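Local coordinates for phosphate ABC transporter, phosphate-binding protein (PDB 4Q8R) that probably captures inorganic phosphate with high affinity outside the cell and hands it to an ABC-type importer of Clostridium perfringens, at residues S9-T12 / S13-P16; G44-N47 / A48-V52. One frame throughout, in Å; residues are numbered along the deposited sequence.

Interaction 1. Residues S9-T12 / S13-P16. With PO4 (phosphate ion), chain B.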
loop_
_atom_site.group_PDB
_atom_site.type_symbol
_atom_site.label_atom_id
_atom_site.label_comp_id
_atom_site.label_asym_id
_atom_site.label_seq_id
_atom_site.Cartn_x
_atom_site.Cartn_y
_atom_site.Cartn_z
ATOM N N SER A 9 14.468 -0.689 3.173
ATOM C CA SER A 9 13.469 -1.650 3.645
ATOM C C SER A 9 12.179 -0.978 3.962
ATOM O O SER A 9 12.108 0.223 4.249
ATOM C CB SER A 9 14.017 -2.412 4.875
ATOM O OG SER A 9 14.116 -1.614 6.015
ATOM N N GLY A 10 11.093 -1.781 3.924
ATOM C CA GLY A 10 9.814 -1.350 4.379
ATOM C C GLY A 10 8.645 -1.851 3.552
ATOM O O GLY A 10 8.594 -3.052 3.199
ATOM N N SER A 11 7.761 -0.941 3.242
ATOM C CA SER A 11 6.461 -1.197 2.650
ATOM C C SER A 11 6.458 -2.269 1.553
ATOM O O SER A 11 7.217 -2.148 0.559
ATOM C CB SER A 11 5.963 0.121 2.065
ATOM O OG SER A 11 4.841 -0.005 1.226
ATOM N N THR A 12 5.527 -3.215 1.654
ATOM C CA THR A 12 5.270 -4.138 0.595
ATOM C C THR A 12 4.561 -3.444 -0.584
ATOM O O THR A 12 4.714 -3.890 -1.731
ATOM C CB THR A 12 4.488 -5.397 1.044
ATOM O OG1 THR A 12 3.158 -5.062 1.420
ATOM C CG2 THR A 12 5.216 -6.085 2.175
ATOM N N SER A 13 3.782 -2.405 -0.320
ATOM C CA SER A 13 3.056 -1.698 -1.377
ATOM C C SER A 13 4.073 -1.012 -2.303
ATOM O O SER A 13 3.867 -0.984 -3.520
ATOM C CB SER A 13 2.145 -0.633 -0.799
ATOM O OG SER A 13 1.199 -1.160 0.120
ATOM N N VAL A 14 5.150 -0.510 -1.704
ATOM C CA VAL A 14 6.189 0.210 -2.470
ATOM C C VAL A 14 7.134 -0.722 -3.158
ATOM O O VAL A 14 7.819 -0.294 -4.096
ATOM C CB VAL A 14 6.980 1.222 -1.538
ATOM C CG1 VAL A 14 7.974 2.109 -2.313
ATOM C CG2 VAL A 14 6.021 2.161 -0.860
ATOM N N GLY A 15 7.204 -1.992 -2.774
ATOM C CA GLY A 15 8.192 -2.921 -3.303
ATOM C C GLY A 15 8.242 -3.018 -4.849
ATOM O O GLY A 15 9.337 -2.906 -5.411
ATOM N N PRO A 16 7.071 -3.173 -5.540
ATOM C CA PRO A 16 7.147 -3.355 -6.989
ATOM C C PRO A 16 7.779 -2.117 -7.642
ATOM O O PRO A 16 8.695 -2.259 -8.472
ATOM C CB PRO A 16 5.682 -3.519 -7.394
ATOM C CG PRO A 16 5.130 -4.326 -6.198
ATOM C CD PRO A 16 5.761 -3.619 -5.017
HETATM P P PO4 B . 2.625 -1.984 3.560
HETATM O O1 PO4 B . 3.268 -1.200 4.714
HETATM O O2 PO4 B . 3.320 -3.311 3.342
HETATM O O3 PO4 B . 1.121 -2.092 3.773
HETATM O O4 PO4 B . 2.782 -1.108 2.273
#

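Interaction 2. Residues G44-N47 / A48-V52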
loop_
_atom_site.group_PDB
_atom_site.type_symbol
_atom_site.label_atom_id
_atom_site.label_comp_id
_atom_site.label_asym_id
_atom_site.label_seq_id
_atom_site.Cartn_x
_atom_site.Cartn_y
_atom_site.Cartn_z
ATOM N N GLY A 44 10.116 -0.934 8.221
ATOM C CA GLY A 44 11.103 -0.189 7.448
ATOM C C GLY A 44 11.391 1.195 8.064
ATOM O O GLY A 44 12.525 1.631 8.094
ATOM N N ILE A 45 10.373 1.856 8.571
ATOM C CA ILE A 45 10.512 3.134 9.261
ATOM C C ILE A 45 11.400 2.962 10.470
ATOM O O ILE A 45 12.334 3.788 10.705
ATOM C CB ILE A 45 9.180 3.752 9.665
ATOM C CG1 ILE A 45 8.365 4.180 8.427
ATOM C CG2 ILE A 45 9.373 4.935 10.571
ATOM C CD1 ILE A 45 6.906 4.401 8.704
ATOM N N LYS A 46 11.138 1.925 11.250
ATOM C CA LYS A 46 11.997 1.648 12.400
ATOM C C LYS A 46 13.440 1.325 12.023
ATOM O O LYS A 46 14.410 1.779 12.722
ATOM C CB LYS A 46 11.410 0.450 13.145
ATOM C CG LYS A 46 12.206 0.078 14.361
ATOM C CD LYS A 46 12.157 1.216 15.349
ATOM C CE LYS A 46 10.924 1.247 16.240
ATOM N NZ LYS A 46 11.576 1.610 17.493
ATOM N N ASN A 47 13.633 0.599 10.915
ATOM C CA ASN A 47 14.986 0.358 10.432
ATOM C C ASN A 47 15.708 1.666 10.029
ATOM O O ASN A 47 16.920 1.853 10.303
ATOM C CB ASN A 47 15.002 -0.593 9.256
ATOM C CG ASN A 47 14.847 -2.038 9.662
ATOM O OD1 ASN A 47 15.054 -2.398 10.837
ATOM N ND2 ASN A 47 14.526 -2.895 8.685
ATOM N N ALA A 48 14.978 2.597 9.439
ATOM C CA ALA A 48 15.553 3.912 9.151
ATOM C C ALA A 48 15.854 4.717 10.429
ATOM O O ALA A 48 16.909 5.335 10.506
ATOM C CB ALA A 48 14.658 4.704 8.199
ATOM N N MET A 49 14.977 4.675 11.431
ATOM C CA MET A 49 15.202 5.365 12.694
ATOM C C MET A 49 16.446 4.791 13.373
ATOM O O MET A 49 17.195 5.502 14.035
ATOM C CB MET A 49 14.018 5.148 13.654
ATOM C CG MET A 49 12.726 5.856 13.250
ATOM S SD MET A 49 11.307 5.203 14.135
ATOM C CE MET A 49 11.689 5.821 15.798
ATOM N N GLU A 50 16.687 3.494 13.241
ATOM C CA GLU A 50 17.766 2.838 13.966
ATOM C C GLU A 50 19.032 2.746 13.184
ATOM O O GLU A 50 20.043 2.330 13.734
ATOM C CB GLU A 50 17.314 1.416 14.447
ATOM C CG GLU A 50 16.152 1.485 15.431
ATOM C CD GLU A 50 15.769 0.150 16.091
ATOM O OE1 GLU A 50 15.973 -0.949 15.515
ATOM O OE2 GLU A 50 15.239 0.201 17.223
ATOM N N GLY A 51 19.054 3.183 11.929
ATOM C CA GLY A 51 20.285 3.101 11.151
ATOM C C GLY A 51 20.546 1.738 10.540
ATOM O O GLY A 51 21.629 1.487 9.979
ATOM N N VAL A 52 19.534 0.866 10.574
ATOM C CA VAL A 52 19.653 -0.462 9.986
ATOM C C VAL A 52 19.489 -0.382 8.481
ATOM O O VAL A 52 20.146 -1.107 7.752
ATOM C CB VAL A 52 18.590 -1.390 10.570
ATOM C CG1 VAL A 52 18.523 -2.681 9.791
ATOM C CG2 VAL A 52 18.938 -1.622 12.043
HETATM O O HOH W 1 14.967 -2.190 13.564
#

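Interaction 1. Residues S9-T12 / S13-P16
Ser-11 OG and the backbone N of Val-14 meet across the turn between strand 6-10 and helix 15-28, 3.0 Å apart. The N-H points at the hydroxyl oxygen with an angle of 150°. Ser-11 OG also donates to phosphate O4 at 2.6 Å, so one oxygen ties the turn to the ion. OG lies anti to the backbone N (chi1 168°), which carries it over the start of the next segment. There Val-14 CG2 packs 3.2 Å from Ser-11 OG.

Phosphate O4 has two more donors in the turn. Ser-13 N is one, and Ser-13 OG bonds phosphate O4 at 2.7 Å. Phosphate O2 is gripped by Thr-12 alone of the turn residues, through its backbone N and through OG1 at 2.6 Å. Thr-12 OG1 stands between its own N and carbonyl carbon (chi1 68°), and this brings both donors to one oxygen. These bonds from backbone and hydroxyls probably stabilise the negative charge of the buried ion.

Further back, Gly-15 N makes a weak bond to Thr-12 O at 3.3 Å. Tyr-177 OH also bonds that carbonyl, and Ser-156 OG bonds Thr-12 OG1. Beyond the turn, Ser-41, Ser-59, Arg-125, Ser-129, Gly-130 and Thr-131 also bond the phosphate. Just before the turn, the Gly-10 backbone bonds Asn-37, Ile-39 and Gly-40. A strand-to-helix turn whose backbone N-H groups and hydroxyls hold an anion is characteristic of the phosphate site in periplasmic-type binding proteins.

Interaction 2. Residues G44-N47 / A48-V52
Gly-44 O accepts the N-H of Ala-48 at 3.0 Å, one turn on in helix 41-50. Ile-45 O takes Met-49 N in the same way. The branch methyl CG2 of Ile-45 touches Met-49 SD at 4.1 Å, and the two side chains run at a slant to each other. Met-49 CG also comes close to Ile-45 O.

Lys-46 O receives Glu-50 N. Its side chain leaves anti to the backbone N (chi1 -179°), then bends at each later torsion and turns toward the Glu-50 side chain. Lys-46 CD lies 3.7 Å from Glu-50 OE2, while NZ makes a long salt bridge of 3.9 Å to the same oxygen. The pair is exposed, so this attraction is probably modest.

Asn-47 O accepts Val-52 N at 2.8 Å and makes a weak bond with Glu-50 N. Gly-51 has positive phi (81°), and the helix closes here in a Schellman motif. Val-52 CG1 leans on the Asn-47 amide, 3.6 Å from OD1. A water lies within hydrogen-bonding distance of both Asn-47 OD1 and Glu-50 OE1 and may bridge them. The amide N of Asn-47 has its polar partner in Ser-9.

The helix rests its Ile-45, Ala-48 and Met-49 side on Leu-71 of strand 71-86. Ile-45 and Met-49 also touch Glu-66 of helix 64-68, and Lys-213 NZ, from strand 205-213, bonds Met-49 O.

How the interactions relate
Interaction 1 comes first along the chain and interaction 2 follows, with the rest of helix 15-28 and strand 34-38 between them. Their centres are about 14 Å apart. Interaction 1 joins strand 6-10 to helix 15-28, in a beta-alpha-beta unit completed by strand 34-38. Interaction 2 closes helix 41-50, which follows that unit and leads to strand 55-58, itself parallel to strand 6-10. The two meet at Ser-9 OG and Asn-47 ND2, 3.0 Å apart in a probable hydrogen bond, with Gly-44 CA packed nearby. The strand that leads into the phosphate turn is thus tied to helix 41-50, whose Ser-41 also bonds the ion.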